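PDB 1Q6H: FKBP-type peptidyl-prolyl cis-trans isomerase FkpA from Escherichia coli, which catalyses the cis-trans isomerisation of peptide bonds preceding proline, speeding protein folding, and also acts as a chaperone in the bacterial periplasm. Local coordinates for residues M92-E100 and K202-S212; P136-K147 and S159-L170. All coordinates share one frame; numbering follows the deposited sequence.

Interaction 1 docks the long helix 70-112 against a loop of the isomerase domain, whereas interaction 2 lies wholly inside that domain, pairing two strands of its sheet. In sequence, interaction 2 is nested within the loop that interaction 1 closes. The two do not touch: their centres are 25 Å apart and their nearest atoms about 9 Å. A shared strand connects them, since 214-223 begins just after loop 202-212 and hydrogen-bonds to strand 141-150 of interaction 2. Tyr146 of interaction 2 meets Trp177 edge-to-face, a pair consistent with the aromatic floor and wall of the FKBP proline pocket; Phe168 also meets Trp177.

Interaction 1. Residues M92-E100 and K202-S212; sequences MEKDAADNE and KAGVPGIPPNS
Asn211 and Pro210 bury the most surface in this contact, against the helical turn from Ala96 to Glu100. Two side-chain amides bond to the backbone in opposite directions. Asn211 ND2 donates to Ala96 O at 3.0 Å, and Asn99 ND2 donates to Pro210 O, also at 3.0 Å; each acceptor lies in the plane of the donating amide. Pro210 O is met in its carbonyl plane, but Asn211 ND2 stands 56° out of the carbonyl plane of Ala96, on the face opposite Glu100 N. Ala96 O therefore keeps its helical bond while taking a second donor. With CG anti to its own carbonyl carbon (chi1 -71°), Asn99 carries its amide out to the loop.

Pro210 packs its ring on the helix, CB lying 3.8 Å from Ala96 CB, an approach consistent with the small alanine side chain. The Glu100 carboxylate crosses the Asn211 amide with planes 67° apart; OE1 comes within 3.2 Å of Asn211 CG without a hydrogen bond. At the other end, extended Lys202 passes Ala96 and its NZ forms a salt bridge with Glu93 OE1 at 3.0 Å, on the syn side of the carboxylate.

Pro209 to Ser212 form a type II beta turn, its weak Ser212 N to Pro209 O bond joined by a 2.6 Å bond from Ser212 OG to the same oxygen. This turn ends the long loop before the last strand of the FKBP fold, a loop that in relatives overhangs the proline pocket; here its base docks on helix 70-112.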
loop_
_atom_site.group_PDB
_atom_site.type_symbol
_atom_site.label_atom_id
_atom_site.label_comp_id
_atom_site.label_asym_id
_atom_site.label_seq_id
_atom_site.Cartn_x
_atom_site.Cartn_y
_atom_site.Cartn_z
HETATM N N MSE A 92 19.143 3.519 -12.939
HETATM C CA MSE A 92 20.081 3.929 -11.914
HETATM C C MSE A 92 21.495 3.780 -12.412
HETATM O O MSE A 92 22.286 4.736 -12.331
HETATM C CB MSE A 92 19.881 3.101 -10.657
HETATM C CG MSE A 92 18.612 3.470 -9.988
HETATM SE SE MSE A 92 18.990 4.397 -8.351
HETATM C CE MSE A 92 18.780 2.884 -7.246
ATOM N N GLU A 93 21.800 2.605 -12.962
ATOM C CA GLU A 93 23.162 2.318 -13.415
ATOM C C GLU A 93 23.606 3.283 -14.496
ATOM O O GLU A 93 24.755 3.725 -14.511
ATOM C CB GLU A 93 23.307 0.879 -13.952
ATOM C CG GLU A 93 23.312 -0.192 -12.885
ATOM C CD GLU A 93 24.590 -0.246 -12.056
ATOM O OE1 GLU A 93 25.649 0.255 -12.504
ATOM O OE2 GLU A 93 24.542 -0.830 -10.947
ATOM N N LYS A 94 22.692 3.581 -15.403
ATOM C CA LYS A 94 22.999 4.446 -16.518
ATOM C C LYS A 94 23.231 5.858 -15.983
ATOM O O LYS A 94 24.193 6.505 -16.387
ATOM C CB LYS A 94 21.886 4.458 -17.565
ATOM C CG LYS A 94 22.224 5.391 -18.723
ATOM C CD LYS A 94 21.179 5.421 -19.824
ATOM C CE LYS A 94 21.394 6.611 -20.753
ATOM N NZ LYS A 94 22.844 6.911 -20.976
ATOM N N ASP A 95 22.367 6.308 -15.082
ATOM C CA ASP A 95 22.505 7.646 -14.520
ATOM C C ASP A 95 23.821 7.684 -13.737
ATOM O O ASP A 95 24.573 8.639 -13.820
ATOM C CB ASP A 95 21.334 8.002 -13.618
ATOM C CG ASP A 95 20.021 8.226 -14.384
ATOM O OD1 ASP A 95 20.032 8.319 -15.639
ATOM O OD2 ASP A 95 18.917 8.298 -13.780
ATOM N N ALA A 96 24.122 6.619 -13.000
ATOM C CA ALA A 96 25.357 6.604 -12.248
ATOM C C ALA A 96 26.584 6.806 -13.164
ATOM O O ALA A 96 27.489 7.584 -12.837
ATOM C CB ALA A 96 25.487 5.341 -11.446
ATOM N N ALA A 97 26.607 6.115 -14.302
ATOM C CA ALA A 97 27.726 6.206 -15.228
ATOM C C ALA A 97 27.799 7.579 -15.902
ATOM O O ALA A 97 28.861 8.189 -15.990
ATOM C CB ALA A 97 27.658 5.066 -16.283
ATOM N N ASP A 98 26.660 8.059 -16.369
ATOM C CA ASP A 98 26.587 9.348 -17.034
ATOM C C ASP A 98 27.029 10.475 -16.087
ATOM O O ASP A 98 27.824 11.335 -16.459
ATOM C CB ASP A 98 25.157 9.610 -17.537
ATOM C CG ASP A 98 24.760 8.705 -18.694
ATOM O OD1 ASP A 98 25.651 8.032 -19.246
ATOM O OD2 ASP A 98 23.583 8.598 -19.128
ATOM N N ASN A 99 26.545 10.440 -14.853
ATOM C CA ASN A 99 26.868 11.486 -13.902
ATOM C C ASN A 99 28.336 11.434 -13.525
ATOM O O ASN A 99 28.967 12.493 -13.391
ATOM C CB ASN A 99 25.954 11.426 -12.671
ATOM C CG ASN A 99 24.514 11.865 -12.988
ATOM O OD1 ASN A 99 24.261 12.534 -13.981
ATOM N ND2 ASN A 99 23.574 11.465 -12.152
ATOM N N GLU A 100 28.887 10.223 -13.364
ATOM C CA GLU A 100 30.306 10.094 -13.077
ATOM C C GLU A 100 31.107 10.744 -14.215
ATOM O O GLU A 100 32.083 11.418 -13.967
ATOM C CB GLU A 100 30.705 8.624 -12.914
ATOM C CG GLU A 100 32.155 8.353 -12.482
ATOM C CD GLU A 100 32.361 8.376 -10.966
ATOM O OE1 GLU A 100 31.365 8.516 -10.209
ATOM O OE2 GLU A 100 33.527 8.258 -10.525
ATOM N N LYS A 202 27.543 6.393 -5.323
ATOM C CA LYS A 202 26.715 5.834 -6.371
ATOM C C LYS A 202 25.235 5.833 -6.034
ATOM O O LYS A 202 24.412 6.023 -6.920
ATOM C CB LYS A 202 27.209 4.427 -6.734
ATOM C CG LYS A 202 26.678 3.906 -8.043
ATOM C CD LYS A 202 27.348 2.606 -8.442
ATOM C CE LYS A 202 26.654 1.964 -9.629
ATOM N NZ LYS A 202 27.506 0.912 -10.273
ATOM N N ALA A 203 24.898 5.617 -4.769
ATOM C CA ALA A 203 23.500 5.577 -4.361
ATOM C C ALA A 203 22.845 6.941 -4.419
ATOM O O ALA A 203 21.676 7.055 -4.797
ATOM C CB ALA A 203 23.373 5.040 -2.930
ATOM N N GLY A 204 23.591 7.972 -4.029
ATOM C CA GLY A 204 23.027 9.301 -3.899
ATOM C C GLY A 204 22.122 9.344 -2.671
ATOM O O GLY A 204 22.183 8.453 -1.849
ATOM N N VAL A 205 21.303 10.383 -2.561
ATOM C CA VAL A 205 20.270 10.526 -1.523
ATOM C C VAL A 205 19.149 11.332 -2.177
ATOM O O VAL A 205 19.352 11.881 -3.249
ATOM C CB VAL A 205 20.772 11.337 -0.328
ATOM C CG1 VAL A 205 21.834 10.592 0.404
ATOM C CG2 VAL A 205 21.295 12.682 -0.795
ATOM N N PRO A 206 17.978 11.441 -1.561
ATOM C CA PRO A 206 16.923 12.268 -2.158
ATOM C C PRO A 206 17.408 13.678 -2.552
ATOM O O PRO A 206 18.040 14.376 -1.756
ATOM C CB PRO A 206 15.845 12.293 -1.062
ATOM C CG PRO A 206 15.990 10.929 -0.421
ATOM C CD PRO A 206 17.513 10.759 -0.342
ATOM N N GLY A 207 17.150 14.070 -3.796
ATOM C CA GLY A 207 17.613 15.355 -4.305
ATOM C C GLY A 207 19.022 15.324 -4.906
ATOM O O GLY A 207 19.457 16.262 -5.584
ATOM N N ILE A 208 19.751 14.241 -4.663
ATOM C CA ILE A 208 21.085 14.079 -5.224
ATOM C C ILE A 208 21.210 12.767 -5.985
ATOM O O ILE A 208 21.245 11.687 -5.400
ATOM C CB ILE A 208 22.115 14.157 -4.147
ATOM C CG1 ILE A 208 21.970 15.504 -3.453
ATOM C CG2 ILE A 208 23.528 13.974 -4.767
ATOM C CD1 ILE A 208 22.952 15.738 -2.344
ATOM N N PRO A 209 21.240 12.861 -7.305
ATOM C CA PRO A 209 21.352 11.661 -8.136
ATOM C C PRO A 209 22.679 10.904 -7.983
ATOM O O PRO A 209 23.695 11.403 -7.497
ATOM C CB PRO A 209 21.155 12.184 -9.567
ATOM C CG PRO A 209 20.608 13.615 -9.410
ATOM C CD PRO A 209 21.081 14.098 -8.094
ATOM N N PRO A 210 22.639 9.639 -8.369
ATOM C CA PRO A 210 23.802 8.756 -8.304
ATOM C C PRO A 210 25.045 9.365 -8.884
ATOM O O PRO A 210 24.995 9.958 -9.975
ATOM C CB PRO A 210 23.367 7.564 -9.164
ATOM C CG PRO A 210 21.923 7.538 -9.048
ATOM C CD PRO A 210 21.457 8.957 -8.897
ATOM N N ASN A 211 26.165 9.190 -8.195
ATOM C CA ASN A 211 27.437 9.707 -8.650
ATOM C C ASN A 211 27.454 11.207 -9.013
ATOM O O ASN A 211 28.056 11.611 -9.990
ATOM C CB ASN A 211 27.953 8.851 -9.793
ATOM C CG ASN A 211 28.492 7.516 -9.305
ATOM O OD1 ASN A 211 28.850 7.380 -8.138
ATOM N ND2 ASN A 211 28.525 6.522 -10.193
ATOM N N SER A 212 26.772 12.023 -8.222
ATOM C CA SER A 212 26.759 13.463 -8.442
ATOM C C SER A 212 27.961 14.163 -7.824
ATOM O O SER A 212 28.282 13.987 -6.658
ATOM C CB SER A 212 25.497 14.103 -7.862
ATOM O OG SER A 212 24.333 13.671 -8.553
#

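Interaction 2. Residues P136-K147 and S159-L170; sequences PKDSDTVVVNYK and SYTRGEPLSFRL
Val142 CG2 sits over one face of the Phe168 ring, 3.6 Å from its centroid and offset toward the rim, while Val144 CG2 approaches the same ring obliquely. Ser159 CB lies over a face of the Tyr146 ring, 4.2 Å from the centroid, and Leu166 CB meets that ring at its edge. The Arg162 guanidinium presents its own edge to Tyr146: NH2 donates to OH at 3.0 Å, with the two planes 49° apart.

The backbones supporting these groups form an antiparallel ladder. Val142 with Phe168 and Val144 with Leu166 are hydrogen-bonded pairs, each with two N-H to O bonds; the strand directions differ by 158°. Strand 141-150 pairs on its other side with 214-223, placing the ladder in the curved sheet that FKBPs wrap round a short helix, here 175-180. From that helix Trp177 meets the Phe168 ring and, edge-to-face, Tyr146; the Tyr146-Trp177 pair probably belongs to the proline pocket, as in other FKBPs.

Beyond the Val144-Leu166 pair a serine hydroxyl stands in for a backbone acceptor: Ser159 OG accepts from Tyr146 N at 2.8 Å, while the Ser159 backbone N donates to Tyr146 O. Tyr146 holds CG between its backbone N and carbonyl carbon (chi1 64°), which brings the ring back over Ser159. Its hydroxyl also bonds Asp157, which in turn forms a salt bridge with Arg162; a phenylalanine here would probably leave Arg162 NH2 and Asp157 without their common partner. At the opposite end Leu170 N donates to Asp140 O at 2.8 Å.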
loop_
_atom_site.group_PDB
_atom_site.type_symbol
_atom_site.label_atom_id
_atom_site.label_comp_id
_atom_site.label_asym_id
_atom_site.label_seq_id
_atom_site.Cartn_x
_atom_site.Cartn_y
_atom_site.Cartn_z
ATOM N N PRO A 136 40.042 24.720 11.590
ATOM C CA PRO A 136 39.074 23.688 11.987
ATOM C C PRO A 136 39.712 22.298 12.051
ATOM O O PRO A 136 40.392 21.921 11.090
ATOM C CB PRO A 136 38.068 23.677 10.821
ATOM C CG PRO A 136 38.224 24.984 10.126
ATOM C CD PRO A 136 39.575 25.483 10.431
ATOM N N LYS A 137 39.485 21.587 13.147
ATOM C CA LYS A 137 40.004 20.248 13.381
ATOM C C LYS A 137 38.846 19.256 13.494
ATOM O O LYS A 137 37.685 19.646 13.691
ATOM C CB LYS A 137 40.828 20.211 14.656
ATOM C CG LYS A 137 42.296 20.625 14.484
ATOM C CD LYS A 137 42.432 22.114 14.278
ATOM C CE LYS A 137 43.861 22.612 14.479
ATOM N NZ LYS A 137 43.892 24.082 14.769
ATOM N N ASP A 138 39.163 17.972 13.372
ATOM C CA ASP A 138 38.119 16.931 13.342
ATOM C C ASP A 138 37.001 16.980 14.396
ATOM O O ASP A 138 35.808 16.851 14.072
ATOM C CB ASP A 138 38.763 15.539 13.309
ATOM C CG ASP A 138 39.176 15.129 11.892
ATOM O OD1 ASP A 138 38.842 15.850 10.922
ATOM O OD2 ASP A 138 39.844 14.116 11.644
ATOM N N SER A 139 37.347 17.146 15.656
ATOM C CA SER A 139 36.302 17.132 16.672
ATOM C C SER A 139 35.609 18.492 16.877
ATOM O O SER A 139 34.688 18.603 17.716
ATOM C CB SER A 139 36.886 16.654 17.983
ATOM O OG SER A 139 37.837 17.598 18.411
ATOM N N ASP A 140 36.009 19.512 16.112
ATOM C CA ASP A 140 35.407 20.833 16.267
ATOM C C ASP A 140 34.003 20.919 15.724
ATOM O O ASP A 140 33.630 20.175 14.812
ATOM C CB ASP A 140 36.179 21.901 15.499
ATOM C CG ASP A 140 37.558 22.169 16.064
ATOM O OD1 ASP A 140 37.800 21.872 17.264
ATOM O OD2 ASP A 140 38.448 22.666 15.343
ATOM N N THR A 141 33.262 21.892 16.246
ATOM C CA THR A 141 31.984 22.259 15.696
ATOM C C THR A 141 32.196 23.437 14.756
ATOM O O THR A 141 32.896 24.393 15.092
ATOM C CB THR A 141 31.013 22.655 16.811
ATOM O OG1 THR A 141 30.801 21.546 17.694
ATOM C CG2 THR A 141 29.665 22.926 16.229
ATOM N N VAL A 142 31.601 23.369 13.578
ATOM C CA VAL A 142 31.679 24.462 12.635
ATOM C C VAL A 142 30.284 25.005 12.389
ATOM O O VAL A 142 29.293 24.264 12.453
ATOM C CB VAL A 142 32.318 24.046 11.256
ATOM C CG1 VAL A 142 33.826 23.726 11.375
ATOM C CG2 VAL A 142 31.591 22.887 10.633
ATOM N N VAL A 143 30.232 26.307 12.091
ATOM C CA VAL A 143 29.012 27.015 11.782
ATOM C C VAL A 143 29.218 27.659 10.416
ATOM O O VAL A 143 30.157 28.462 10.203
ATOM C CB VAL A 143 28.704 28.084 12.837
ATOM C CG1 VAL A 143 27.362 28.742 12.562
ATOM C CG2 VAL A 143 28.712 27.476 14.269
ATOM N N VAL A 144 28.359 27.304 9.482
ATOM C CA VAL A 144 28.502 27.748 8.120
ATOM C C VAL A 144 27.213 28.193 7.458
ATOM O O VAL A 144 26.140 27.733 7.780
ATOM C CB VAL A 144 29.039 26.623 7.208
ATOM C CG1 VAL A 144 30.443 26.192 7.600
ATOM C CG2 VAL A 144 28.104 25.413 7.235
ATOM N N ASN A 145 27.365 29.083 6.493
ATOM C CA ASN A 145 26.318 29.361 5.569
ATOM C C ASN A 145 26.804 28.709 4.272
ATOM O O ASN A 145 28.009 28.687 3.975
ATOM C CB ASN A 145 26.118 30.862 5.389
ATOM C CG ASN A 145 25.312 31.474 6.497
ATOM O OD1 ASN A 145 24.336 30.893 6.971
ATOM N ND2 ASN A 145 25.698 32.662 6.904
ATOM N N TYR A 146 25.891 28.152 3.501
ATOM C CA TYR A 146 26.300 27.561 2.256
ATOM C C TYR A 146 25.173 27.431 1.309
ATOM O O TYR A 146 24.016 27.447 1.701
ATOM C CB TYR A 146 26.856 26.162 2.479
ATOM C CG TYR A 146 25.828 25.219 3.016
ATOM C CD1 TYR A 146 25.607 25.125 4.367
ATOM C CD2 TYR A 146 25.068 24.429 2.164
ATOM C CE1 TYR A 146 24.652 24.278 4.870
ATOM C CE2 TYR A 146 24.136 23.578 2.648
ATOM C CZ TYR A 146 23.921 23.504 4.007
ATOM O OH TYR A 146 22.951 22.670 4.501
ATOM N N LYS A 147 25.547 27.275 0.049
ATOM C CA LYS A 147 24.616 26.935 -1.000
ATOM C C LYS A 147 25.186 25.724 -1.752
ATOM O O LYS A 147 26.386 25.698 -2.099
ATOM C CB LYS A 147 24.429 28.122 -1.907
ATOM C CG LYS A 147 23.669 27.815 -3.125
ATOM C CD LYS A 147 23.439 29.065 -3.927
ATOM C CE LYS A 147 24.473 29.259 -5.001
ATOM N NZ LYS A 147 23.827 30.073 -6.100
ATOM N N SER A 159 21.363 27.047 2.980
ATOM C CA SER A 159 21.129 27.414 4.380
ATOM C C SER A 159 20.512 28.793 4.585
ATOM O O SER A 159 19.746 29.012 5.537
ATOM C CB SER A 159 22.451 27.339 5.140
ATOM O OG SER A 159 23.336 28.377 4.724
ATOM N N TYR A 160 20.862 29.725 3.702
ATOM C CA TYR A 160 20.456 31.116 3.818
ATOM C C TYR A 160 18.955 31.172 3.860
ATOM O O TYR A 160 18.346 31.956 4.604
ATOM C CB TYR A 160 20.975 31.940 2.613
ATOM C CG TYR A 160 22.496 32.022 2.479
ATOM C CD1 TYR A 160 23.210 32.992 3.160
ATOM C CD2 TYR A 160 23.212 31.128 1.670
ATOM C CE1 TYR A 160 24.584 33.078 3.061
ATOM C CE2 TYR A 160 24.593 31.199 1.566
ATOM C CZ TYR A 160 25.272 32.187 2.262
ATOM O OH TYR A 160 26.643 32.313 2.196
ATOM N N THR A 161 18.339 30.303 3.077
ATOM C CA THR A 161 16.895 30.301 3.015
ATOM C C THR A 161 16.289 29.844 4.321
ATOM O O THR A 161 15.095 30.077 4.545
ATOM C CB THR A 161 16.386 29.388 1.915
ATOM O OG1 THR A 161 16.716 28.041 2.234
ATOM C CG2 THR A 161 17.057 29.684 0.576
ATOM N N ARG A 162 17.069 29.193 5.176
ATOM C CA ARG A 162 16.509 28.726 6.448
ATOM C C ARG A 162 16.632 29.824 7.496
ATOM O O ARG A 162 16.099 29.723 8.606
ATOM C CB ARG A 162 17.173 27.429 6.900
ATOM C CG ARG A 162 16.748 26.214 6.116
ATOM C CD ARG A 162 17.315 24.908 6.657
ATOM N NE ARG A 162 18.773 24.871 6.592
ATOM C CZ ARG A 162 19.483 24.271 5.654
ATOM N NH1 ARG A 162 18.891 23.609 4.665
ATOM N NH2 ARG A 162 20.806 24.332 5.704
ATOM N N GLY A 163 17.308 30.902 7.120
ATOM C CA GLY A 163 17.446 32.051 7.992
ATOM C C GLY A 163 18.493 31.885 9.072
ATOM O O GLY A 163 18.660 32.764 9.920
ATOM N N GLU A 164 19.179 30.752 9.063
ATOM C CA GLU A 164 20.234 30.510 10.030
ATOM C C GLU A 164 21.312 29.659 9.431
ATOM O O GLU A 164 21.070 28.845 8.560
ATOM C CB GLU A 164 19.678 29.784 11.271
ATOM C CG GLU A 164 19.177 28.371 10.987
ATOM C CD GLU A 164 18.457 27.733 12.171
ATOM O OE1 GLU A 164 18.033 28.464 13.079
ATOM O OE2 GLU A 164 18.301 26.495 12.181
ATOM N N PRO A 165 22.518 29.815 9.933
ATOM C CA PRO A 165 23.627 28.991 9.494
ATOM C C PRO A 165 23.468 27.555 9.999
ATOM O O PRO A 165 22.712 27.317 10.911
ATOM C CB PRO A 165 24.815 29.656 10.143
ATOM C CG PRO A 165 24.289 30.362 11.285
ATOM C CD PRO A 165 22.896 30.786 10.966
ATOM N N LEU A 166 24.156 26.616 9.376
ATOM C CA LEU A 166 24.126 25.225 9.811
ATOM C C LEU A 166 25.297 24.952 10.737
ATOM O O LEU A 166 26.416 25.334 10.447
ATOM C CB LEU A 166 24.217 24.303 8.603
ATOM C CG LEU A 166 24.185 22.798 8.896
ATOM C CD1 LEU A 166 22.779 22.381 9.289
ATOM C CD2 LEU A 166 24.689 21.982 7.689
ATOM N N SER A 167 25.036 24.276 11.844
ATOM C CA SER A 167 26.084 23.918 12.775
ATOM C C SER A 167 26.281 22.399 12.812
ATOM O O SER A 167 25.301 21.660 12.933
ATOM C CB SER A 167 25.726 24.449 14.154
ATOM O OG SER A 167 26.527 23.836 15.136
ATOM N N PHE A 168 27.531 21.940 12.680
ATOM C CA PHE A 168 27.848 20.512 12.774
ATOM C C PHE A 168 29.286 20.192 13.168
ATOM O O PHE A 168 30.168 21.029 13.047
ATOM C CB PHE A 168 27.578 19.823 11.457
ATOM C CG PHE A 168 28.288 20.430 10.290
ATOM C CD1 PHE A 168 29.566 20.012 9.942
ATOM C CD2 PHE A 168 27.673 21.393 9.522
ATOM C CE1 PHE A 168 30.215 20.546 8.849
ATOM C CE2 PHE A 168 28.318 21.939 8.423
ATOM C CZ PHE A 168 29.595 21.514 8.094
ATOM N N ARG A 169 29.497 18.971 13.643
ATOM C CA ARG A 169 30.835 18.500 13.980
ATOM C C ARG A 169 31.547 18.218 12.650
ATOM O O ARG A 169 30.990 17.619 11.722
ATOM C CB ARG A 169 30.780 17.278 14.898
ATOM C CG ARG A 169 30.002 17.546 16.213
ATOM C CD ARG A 169 29.896 16.347 17.165
ATOM N NE ARG A 169 29.135 15.237 16.590
ATOM C CZ ARG A 169 27.823 15.107 16.648
ATOM N NH1 ARG A 169 27.072 16.014 17.260
ATOM N NH2 ARG A 169 27.243 14.046 16.120
ATOM N N LEU A 170 32.754 18.726 12.542
ATOM C CA LEU A 170 33.494 18.676 11.280
ATOM C C LEU A 170 33.607 17.284 10.692
ATOM O O LEU A 170 33.491 17.110 9.497
ATOM C CB LEU A 170 34.897 19.270 11.482
ATOM C CG LEU A 170 35.740 19.398 10.215
ATOM C CD1 LEU A 170 35.056 20.266 9.181
ATOM C CD2 LEU A 170 37.110 19.962 10.586
#